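Uncharacterized protein (Parabacteroides merdae ATCC 43184, PDB 4OPW) is of unknown function but is probably a cell-surface adhesin whose chain folds as a parallel beta-solenoid related to the pectate lyase-like families. Local coordinates at residues A[6-11]-A[47-52]; A[30-35]-A[79-84]; A[96-101]-A[117-122]. One frame throughout, in Å; residues are numbered along the deposited sequence.

Contact 1 (A[6-11]-A[47-52]); sequences KGNGKL and VDENLH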
loop_
_atom_site.group_PDB
_atom_site.type_symbol
_atom_site.label_atom_id
_atom_site.label_comp_id
_atom_site.label_asym_id
_atom_site.label_seq_id
_atom_site.Cartn_x
_atom_site.Cartn_y
_atom_site.Cartn_z
ATOM N N LYS A 6 -7.249 28.869 -5.398
ATOM C CA LYS A 6 -7.077 27.889 -6.462
ATOM C C LYS A 6 -5.743 28.117 -7.130
ATOM O O LYS A 6 -5.243 29.243 -7.146
ATOM C CB LYS A 6 -8.236 27.924 -7.493
ATOM C CG LYS A 6 -8.345 29.216 -8.304
ATOM C CD LYS A 6 -9.442 29.097 -9.354
ATOM C CE LYS A 6 -9.684 30.398 -10.057
ATOM N NZ LYS A 6 -10.752 30.259 -11.100
ATOM N N GLY A 7 -5.182 27.047 -7.668
ATOM C CA GLY A 7 -3.922 27.114 -8.383
ATOM C C GLY A 7 -3.980 28.014 -9.600
ATOM O O GLY A 7 -4.984 28.027 -10.329
ATOM N N ASN A 8 -2.895 28.784 -9.830
ATOM C CA ASN A 8 -2.813 29.700 -10.975
ATOM C C ASN A 8 -2.293 28.967 -12.249
ATOM O O ASN A 8 -2.031 29.610 -13.278
ATOM C CB ASN A 8 -1.920 30.910 -10.619
ATOM C CG ASN A 8 -0.431 30.621 -10.538
ATOM O OD1 ASN A 8 0.036 29.477 -10.677
ATOM N ND2 ASN A 8 0.361 31.669 -10.327
ATOM N N GLY A 9 -2.109 27.646 -12.153
ATOM C CA GLY A 9 -1.695 26.821 -13.285
ATOM C C GLY A 9 -0.222 26.827 -13.635
ATOM O O GLY A 9 0.166 26.157 -14.591
ATOM N N LYS A 10 0.605 27.563 -12.867
ATOM C CA LYS A 10 2.046 27.651 -13.101
ATOM C C LYS A 10 2.778 26.864 -12.014
ATOM O O LYS A 10 2.945 27.341 -10.894
ATOM C CB LYS A 10 2.528 29.105 -13.149
ATOM C CG LYS A 10 1.825 29.912 -14.226
ATOM C CD LYS A 10 2.241 31.341 -14.197
ATOM C CE LYS A 10 1.608 32.127 -15.322
ATOM N NZ LYS A 10 2.178 33.495 -15.396
ATOM N N LEU A 11 3.183 25.639 -12.348
ATOM C CA LEU A 11 3.880 24.779 -11.403
ATOM C C LEU A 11 5.265 25.310 -11.078
ATOM O O LEU A 11 5.961 25.829 -11.954
ATOM C CB LEU A 11 3.992 23.331 -11.923
ATOM C CG LEU A 11 2.701 22.544 -12.194
ATOM C CD1 LEU A 11 3.046 21.168 -12.772
ATOM C CD2 LEU A 11 1.869 22.358 -10.903
ATOM N N VAL A 47 3.905 22.229 -6.923
ATOM C CA VAL A 47 2.487 22.598 -6.879
ATOM C C VAL A 47 2.362 23.965 -7.574
ATOM O O VAL A 47 3.387 24.604 -7.830
ATOM C CB VAL A 47 1.956 22.580 -5.397
ATOM C CG1 VAL A 47 2.497 23.766 -4.577
ATOM C CG2 VAL A 47 0.427 22.515 -5.337
ATOM N N ASP A 48 1.141 24.430 -7.875
ATOM C CA ASP A 48 0.994 25.768 -8.472
ATOM C C ASP A 48 1.755 26.761 -7.603
ATOM O O ASP A 48 1.681 26.669 -6.374
ATOM C CB ASP A 48 -0.482 26.168 -8.586
ATOM C CG ASP A 48 -1.300 25.133 -9.323
ATOM O OD1 ASP A 48 -1.424 23.996 -8.807
ATOM O OD2 ASP A 48 -1.921 25.492 -10.331
ATOM N N GLU A 49 2.537 27.648 -8.223
ATOM C CA GLU A 49 3.403 28.555 -7.455
ATOM C C GLU A 49 2.675 29.316 -6.325
ATOM O O GLU A 49 3.241 29.451 -5.239
ATOM C CB GLU A 49 4.124 29.552 -8.384
ATOM C CG GLU A 49 3.209 30.293 -9.342
ATOM C CD GLU A 49 3.893 31.267 -10.279
ATOM O OE1 GLU A 49 5.081 31.060 -10.614
ATOM O OE2 GLU A 49 3.235 32.251 -10.671
ATOM N N ASN A 50 1.415 29.777 -6.566
ATOM C CA ASN A 50 0.671 30.546 -5.552
ATOM C C ASN A 50 0.141 29.664 -4.408
ATOM O O ASN A 50 -0.372 30.212 -3.419
ATOM C CB ASN A 50 -0.495 31.312 -6.217
ATOM C CG ASN A 50 -1.558 30.391 -6.786
ATOM O OD1 ASN A 50 -1.257 29.450 -7.529
ATOM N ND2 ASN A 50 -2.809 30.588 -6.384
ATOM N N LEU A 51 0.295 28.320 -4.507
ATOM C CA LEU A 51 -0.223 27.420 -3.474
ATOM C C LEU A 51 0.849 26.974 -2.456
ATOM O O LEU A 51 0.487 26.416 -1.412
ATOM C CB LEU A 51 -0.905 26.190 -4.111
ATOM C CG LEU A 51 -2.171 26.509 -4.930
ATOM C CD1 LEU A 51 -2.779 25.215 -5.498
ATOM C CD2 LEU A 51 -3.229 27.238 -4.072
ATOM N N HIS A 52 2.151 27.253 -2.727
ATOM C CA HIS A 52 3.219 26.862 -1.784
ATOM C C HIS A 52 2.970 27.383 -0.346
ATOM O O HIS A 52 3.220 26.604 0.593
ATOM C CB HIS A 52 4.599 27.295 -2.273
ATOM C CG HIS A 52 5.135 26.406 -3.351
ATOM N ND1 HIS A 52 5.720 25.181 -3.054
ATOM C CD2 HIS A 52 5.127 26.579 -4.693
ATOM C CE1 HIS A 52 6.075 24.667 -4.218
ATOM N NE2 HIS A 52 5.735 25.467 -5.234
HETATM O O HOH W 1 6.396 28.959 -11.754
#

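Contact 2 (A[30-35]-A[79-84]); sequences IDFNYE and FIVKTN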
loop_
_atom_site.group_PDB
_atom_site.type_symbol
_atom_site.label_atom_id
_atom_site.label_comp_id
_atom_site.label_asym_id
_atom_site.label_seq_id
_atom_site.Cartn_x
_atom_site.Cartn_y
_atom_site.Cartn_z
ATOM N N ILE A 30 -2.145 13.313 -4.595
ATOM C CA ILE A 30 -0.738 13.687 -4.477
ATOM C C ILE A 30 0.106 12.573 -5.041
ATOM O O ILE A 30 -0.161 11.413 -4.756
ATOM C CB ILE A 30 -0.398 13.954 -2.970
ATOM C CG1 ILE A 30 -1.181 15.185 -2.424
ATOM C CG2 ILE A 30 1.126 14.085 -2.718
ATOM C CD1 ILE A 30 -1.277 15.223 -0.902
ATOM N N ASP A 31 1.121 12.922 -5.842
ATOM C CA ASP A 31 2.109 11.974 -6.334
ATOM C C ASP A 31 3.236 11.969 -5.330
ATOM O O ASP A 31 4.006 12.924 -5.295
ATOM C CB ASP A 31 2.583 12.385 -7.740
ATOM C CG ASP A 31 1.407 12.382 -8.694
ATOM O OD1 ASP A 31 0.843 11.290 -8.927
ATOM O OD2 ASP A 31 0.924 13.496 -9.055
ATOM N N PHE A 32 3.303 10.950 -4.465
ATOM C CA PHE A 32 4.297 10.903 -3.392
ATOM C C PHE A 32 5.409 9.902 -3.729
ATOM O O PHE A 32 5.157 8.697 -3.814
ATOM C CB PHE A 32 3.618 10.546 -2.042
ATOM C CG PHE A 32 4.422 10.872 -0.802
ATOM C CD1 PHE A 32 5.608 10.199 -0.523
ATOM C CD2 PHE A 32 3.932 11.770 0.148
ATOM C CE1 PHE A 32 6.350 10.497 0.629
ATOM C CE2 PHE A 32 4.664 12.066 1.293
ATOM C CZ PHE A 32 5.867 11.417 1.537
ATOM N N ASN A 33 6.632 10.417 -3.956
ATOM C CA ASN A 33 7.814 9.646 -4.337
ATOM C C ASN A 33 8.761 9.546 -3.161
ATOM O O ASN A 33 9.235 10.567 -2.651
ATOM C CB ASN A 33 8.489 10.303 -5.562
ATOM C CG ASN A 33 7.559 10.276 -6.758
ATOM O OD1 ASN A 33 7.006 9.225 -7.104
ATOM N ND2 ASN A 33 7.242 11.434 -7.336
ATOM N N TYR A 34 9.003 8.319 -2.714
ATOM C CA TYR A 34 9.810 8.065 -1.536
ATOM C C TYR A 34 11.019 7.206 -1.823
ATOM O O TYR A 34 10.964 6.261 -2.611
ATOM C CB TYR A 34 8.935 7.365 -0.439
ATOM C CG TYR A 34 9.727 6.923 0.770
ATOM C CD1 TYR A 34 10.047 7.823 1.785
ATOM C CD2 TYR A 34 10.225 5.623 0.869
ATOM C CE1 TYR A 34 10.871 7.451 2.849
ATOM C CE2 TYR A 34 11.049 5.242 1.922
ATOM C CZ TYR A 34 11.362 6.154 2.916
ATOM O OH TYR A 34 12.176 5.743 3.940
ATOM N N GLU A 35 12.108 7.510 -1.119
ATOM C CA GLU A 35 13.309 6.691 -1.168
ATOM C C GLU A 35 13.849 6.515 0.249
ATOM O O GLU A 35 13.813 7.455 1.050
ATOM C CB GLU A 35 14.371 7.281 -2.111
ATOM C CG GLU A 35 14.099 6.989 -3.581
ATOM C CD GLU A 35 15.013 7.674 -4.582
ATOM O OE1 GLU A 35 16.239 7.726 -4.336
ATOM O OE2 GLU A 35 14.505 8.130 -5.633
ATOM N N PHE A 79 0.298 18.004 -7.621
ATOM C CA PHE A 79 0.913 18.099 -6.296
ATOM C C PHE A 79 1.877 16.910 -6.179
ATOM O O PHE A 79 1.438 15.763 -6.049
ATOM C CB PHE A 79 -0.172 18.115 -5.206
ATOM C CG PHE A 79 0.201 18.476 -3.781
ATOM C CD1 PHE A 79 1.493 18.274 -3.306
ATOM C CD2 PHE A 79 -0.768 18.914 -2.886
ATOM C CE1 PHE A 79 1.824 18.579 -1.984
ATOM C CE2 PHE A 79 -0.440 19.220 -1.564
ATOM C CZ PHE A 79 0.853 19.049 -1.121
ATOM N N ILE A 80 3.187 17.189 -6.326
ATOM C CA ILE A 80 4.219 16.156 -6.272
ATOM C C ILE A 80 5.059 16.343 -5.024
ATOM O O ILE A 80 5.484 17.456 -4.720
ATOM C CB ILE A 80 5.139 16.159 -7.545
ATOM C CG1 ILE A 80 4.326 16.172 -8.868
ATOM C CG2 ILE A 80 6.146 14.969 -7.518
ATOM C CD1 ILE A 80 5.224 16.414 -10.142
ATOM N N VAL A 81 5.300 15.238 -4.313
ATOM C CA VAL A 81 6.149 15.197 -3.130
ATOM C C VAL A 81 7.296 14.229 -3.423
ATOM O O VAL A 81 7.053 13.101 -3.868
ATOM C CB VAL A 81 5.361 14.794 -1.853
ATOM C CG1 VAL A 81 6.295 14.680 -0.634
ATOM C CG2 VAL A 81 4.242 15.789 -1.577
ATOM N N LYS A 82 8.546 14.676 -3.223
ATOM C CA LYS A 82 9.714 13.812 -3.343
ATOM C C LYS A 82 10.489 13.914 -2.028
ATOM O O LYS A 82 10.943 15.003 -1.683
ATOM C CB LYS A 82 10.594 14.181 -4.548
ATOM C CG LYS A 82 11.752 13.192 -4.729
ATOM C CD LYS A 82 12.684 13.566 -5.871
ATOM C CE LYS A 82 13.996 12.836 -5.736
ATOM N NZ LYS A 82 14.742 12.785 -7.017
ATOM N N THR A 83 10.620 12.802 -1.270
ATOM C CA THR A 83 11.331 12.901 0.015
ATOM C C THR A 83 12.037 11.580 0.342
ATOM O O THR A 83 11.869 10.588 -0.367
ATOM C CB THR A 83 10.362 13.356 1.131
ATOM O OG1 THR A 83 11.095 13.734 2.293
ATOM C CG2 THR A 83 9.295 12.316 1.456
ATOM N N ASN A 84 12.849 11.583 1.389
ATOM C CA ASN A 84 13.594 10.402 1.807
ATOM C C ASN A 84 13.712 10.368 3.330
ATOM O O ASN A 84 13.601 11.412 3.994
ATOM C CB ASN A 84 15.009 10.379 1.152
ATOM C CG ASN A 84 15.962 11.409 1.710
ATOM O OD1 ASN A 84 15.762 12.619 1.545
ATOM N ND2 ASN A 84 17.019 10.955 2.403
HETATM O O HOH W 2 -1.251 15.547 -8.258
#

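Contact 3 (A[96-101]-A[117-122]); sequences NANFIA and NCLVQL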
loop_
_atom_site.group_PDB
_atom_site.type_symbol
_atom_site.label_atom_id
_atom_site.label_comp_id
_atom_site.label_asym_id
_atom_site.label_seq_id
_atom_site.Cartn_x
_atom_site.Cartn_y
_atom_site.Cartn_z
ATOM N N ASN A 96 -7.098 8.845 -3.592
ATOM C CA ASN A 96 -6.624 8.733 -4.956
ATOM C C ASN A 96 -5.191 9.285 -5.125
ATOM O O ASN A 96 -4.823 9.790 -6.185
ATOM C CB ASN A 96 -7.628 9.381 -5.955
ATOM C CG ASN A 96 -7.811 8.582 -7.225
ATOM O OD1 ASN A 96 -6.916 7.850 -7.673
ATOM N ND2 ASN A 96 -8.976 8.725 -7.854
ATOM N N ALA A 97 -4.377 9.134 -4.072
ATOM C CA ALA A 97 -2.959 9.449 -4.097
ATOM C C ALA A 97 -2.172 8.358 -4.847
ATOM O O ALA A 97 -2.691 7.249 -5.042
ATOM C CB ALA A 97 -2.444 9.517 -2.651
ATOM N N ASN A 98 -0.967 8.708 -5.280
ATOM C CA ASN A 98 -0.021 7.785 -5.866
ATOM C C ASN A 98 1.167 7.724 -4.902
ATOM O O ASN A 98 1.819 8.753 -4.684
ATOM C CB ASN A 98 0.412 8.232 -7.277
ATOM C CG ASN A 98 -0.617 8.104 -8.383
ATOM O OD1 ASN A 98 -1.566 7.310 -8.334
ATOM N ND2 ASN A 98 -0.411 8.861 -9.453
ATOM N N PHE A 99 1.387 6.579 -4.239
ATOM C CA PHE A 99 2.577 6.411 -3.396
ATOM C C PHE A 99 3.535 5.489 -4.128
ATOM O O PHE A 99 3.155 4.373 -4.480
ATOM C CB PHE A 99 2.275 5.872 -1.978
ATOM C CG PHE A 99 3.542 5.726 -1.164
ATOM C CD1 PHE A 99 4.053 6.803 -0.442
ATOM C CD2 PHE A 99 4.231 4.515 -1.125
ATOM C CE1 PHE A 99 5.233 6.673 0.304
ATOM C CE2 PHE A 99 5.399 4.378 -0.359
ATOM C CZ PHE A 99 5.906 5.467 0.326
ATOM N N ILE A 100 4.752 5.960 -4.390
ATOM C CA ILE A 100 5.757 5.138 -5.062
ATOM C C ILE A 100 7.033 5.076 -4.225
ATOM O O ILE A 100 7.602 6.126 -3.903
ATOM C CB ILE A 100 6.085 5.651 -6.503
ATOM C CG1 ILE A 100 4.840 5.641 -7.449
ATOM C CG2 ILE A 100 7.236 4.845 -7.112
ATOM C CD1 ILE A 100 5.063 6.320 -8.822
ATOM N N ALA A 101 7.507 3.857 -3.906
ATOM C CA ALA A 101 8.801 3.665 -3.244
ATOM C C ALA A 101 9.808 3.313 -4.352
ATOM O O ALA A 101 9.658 2.275 -5.020
ATOM C CB ALA A 101 8.713 2.573 -2.184
ATOM N N ASN A 117 -9.292 4.635 -3.383
ATOM C CA ASN A 117 -8.754 4.685 -4.752
ATOM C C ASN A 117 -7.267 4.986 -4.915
ATOM O O ASN A 117 -6.817 5.189 -6.056
ATOM C CB ASN A 117 -9.532 5.723 -5.592
ATOM C CG ASN A 117 -11.008 5.478 -5.557
ATOM O OD1 ASN A 117 -11.514 4.633 -6.294
ATOM N ND2 ASN A 117 -11.684 6.137 -4.641
ATOM N N CYS A 118 -6.488 4.925 -3.829
ATOM C CA CYS A 118 -5.048 5.143 -3.906
ATOM C C CYS A 118 -4.362 4.077 -4.754
ATOM O O CYS A 118 -4.940 3.016 -5.024
ATOM C CB CYS A 118 -4.448 5.162 -2.511
ATOM S SG CYS A 118 -4.614 6.745 -1.687
ATOM N N LEU A 119 -3.138 4.388 -5.199
ATOM C CA LEU A 119 -2.268 3.433 -5.872
ATOM C C LEU A 119 -0.957 3.426 -5.108
ATOM O O LEU A 119 -0.337 4.469 -4.956
ATOM C CB LEU A 119 -2.059 3.766 -7.368
ATOM C CG LEU A 119 -1.025 2.895 -8.128
ATOM C CD1 LEU A 119 -1.443 1.400 -8.178
ATOM C CD2 LEU A 119 -0.820 3.405 -9.545
ATOM N N VAL A 120 -0.557 2.265 -4.588
ATOM C CA VAL A 120 0.715 2.096 -3.871
ATOM C C VAL A 120 1.595 1.179 -4.706
ATOM O O VAL A 120 1.167 0.083 -5.053
ATOM C CB VAL A 120 0.528 1.541 -2.424
ATOM C CG1 VAL A 120 1.884 1.190 -1.776
ATOM C CG2 VAL A 120 -0.274 2.513 -1.552
ATOM N N GLN A 121 2.786 1.648 -5.088
ATOM C CA GLN A 121 3.727 0.852 -5.870
ATOM C C GLN A 121 5.059 0.759 -5.143
ATOM O O GLN A 121 5.738 1.777 -4.968
ATOM C CB GLN A 121 3.936 1.411 -7.291
ATOM C CG GLN A 121 2.658 1.521 -8.137
ATOM C CD GLN A 121 2.921 2.370 -9.352
ATOM O OE1 GLN A 121 2.710 3.582 -9.354
ATOM N NE2 GLN A 121 3.428 1.764 -10.387
ATOM N N LEU A 122 5.428 -0.456 -4.695
ATOM C CA LEU A 122 6.725 -0.697 -4.053
ATOM C C LEU A 122 7.565 -1.325 -5.137
ATOM O O LEU A 122 7.391 -2.497 -5.441
ATOM C CB LEU A 122 6.605 -1.545 -2.776
ATOM C CG LEU A 122 5.515 -1.094 -1.757
ATOM C CD1 LEU A 122 5.484 -2.020 -0.554
ATOM C CD2 LEU A 122 5.673 0.396 -1.333
#

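Contact 1 (A[6-11]-A[47-52])
Asn8 and Glu49 meet where two loops lock together at the N-terminal end of a parallel beta-solenoid. The loop 6-11 contains an Asx turn: Asn8 OD1 accepts from Lys10 N at 3.0 Å, with the donor well above the carbonyl plane rather than on a lone pair. Glu49 leans against this turn along its whole length. Its CG stands between the backbone N and the carbonyl carbon (chi1 51°), which carries the extended chain past Lys10 towards the amide of Asn8. Glu49 CB lies 3.5 Å from Lys10 O; CG touches that same oxygen and also Asn8 ND2; CD rests against Lys10 CB. At the tip the two oxygens do different work. Glu49 OE2 takes a hydrogen bond from Asn8 ND2 at 3.0 Å, met on its anti side and somewhat out of the carboxylate plane. Glu49 OE1 accepts a hydrogen bond from a water that also donates to Leu11 O. The backbone joins in, Glu49 N donating to Lys10 O at 2.7 Å, so the backbone and the carboxylate of one residue both hold the turn.

Asn50 uses both ends of its amide. Asn50 ND2 donates a hydrogen bond to Lys6 O at 2.9 Å, with that oxygen in the amide plane, and Asn50 OD1 accepts from Asn8 N at 2.9 Å; together they fix the rotation of the group. Asp48 adds a third side-chain grip, Asp48 OD2 taking Gly9 N at 2.8 Å on the anti lone pair and also bonding to the hydroxyl of Thr77. The carboxylate lies close to Gly7, and Leu51 CD1 packs against Gly7 CA at 3.6 Å.

Contact 2 (A[30-35]-A[79-84])
Asn33 N donates to Val81 O at 2.7 Å, the shortest of five backbone hydrogen bonds that zip strand 31-35 to strand 80-84. The strands run in the same direction, 13° apart, and the carbonyls of the two segments accept in turn. The bond at the far end, from Glu35 N to Thr83 O, stretches to 3.2 Å.

Side chains on the face of Phe32, Val81 and Thr83 are buried together. With CG of Phe32 anti to its own amide nitrogen (chi1 -162°), the ring swings across to its neighbours: Val81 CG1 lies over one face, 3.9 Å from the centroid and displaced towards the rim, a CH-pi contact. Thr83 CG2 comes up to the far end of the same ring, 3.5 Å from Phe32 CZ, while its OG1 hydrogen-bonds to His42 O. At the start of the pair Ile30 repeats the theme: Ile30 CG1 sits over the Phe79 ring, 4.0 Å from the centroid, and Ile30 CG2 reaches Val81 CG2 at 3.7 Å. Val81 thus divides its methyls, CG1 to Phe32 and CG2 to Ile30.

The face of Asp31, Asn33 and Lys82 is more polar. Asp31 OD2 forms a salt bridge with Lys78, while OD1 accepts from Asn98. A water that accepts from Phe79 N at 3.0 Å also lies within bonding distance of Asp31 OD2. On the same face, Asn33 ND2 lies 3.7 Å from Ile80 CG2. Parallel strands in register, with a largely apolar buried face and a more polar outer one, are characteristic of the parallel beta-solenoid.

Contact 3 (A[96-101]-A[117-122])
Phe99 and Gln121 bury the most surface between these two strands, and they do so on opposite faces. Gln121 N donates to Phe99 O at 2.8 Å, joining the two residues through the backbone before their side chains part. Phe99 turns to the inner face together with Val120, Ala101 and Leu122. A first torsion of -180° points the ring away from the backbone N, and it spans two residues of the partner strand: Phe99 CD2 lies 4.1 Å from Val120 CG1, and Phe99 CE2 meets Leu122 CD2 at the ring edge, near its plane. Leu122 CD2 also packs on Ala101 CB at 3.8 Å, so one methyl touches both the ring and Ala101.

On the outer face Gln121 runs alongside Ile100, both pointing the same way, and Gln121 OE1 rests 3.5 Å from Ile100 CG1. At the loop end the side chain of Asn96, also heavily covered, packs against that of Asn117.

Strands 98-101 and 119-122 are parallel to within 5°. Strand 31-36 pairs with the other edge of strand 98-101, and strand 139-147 with the other edge of strand 119-122, while across the interior Phe99 packs on Ile24 and Phe26 of strand 23-27, and Val120 and Leu122 reach Ile112 of strand 109-114.

Contacts 2 and 3 are neighbours in one run of parallel strands: their centres lie about 10 Å apart, and strands 31-36 and 98-101 pair directly, so the order across is 80-85, 31-36, 98-101, 119-122. The rings of Phe32 and Phe99 also touch, carrying the interior from one contact to the next. Contact 1 stands at the N-terminal end, its centre about 17 Å from that of contact 2 and about 23 Å from that of contact 3. Along the chain the segments of contacts 1 and 2 alternate, so the N-terminal part is interlaced, whereas contact 3 follows both and has the shorter spacing of the regular solenoid.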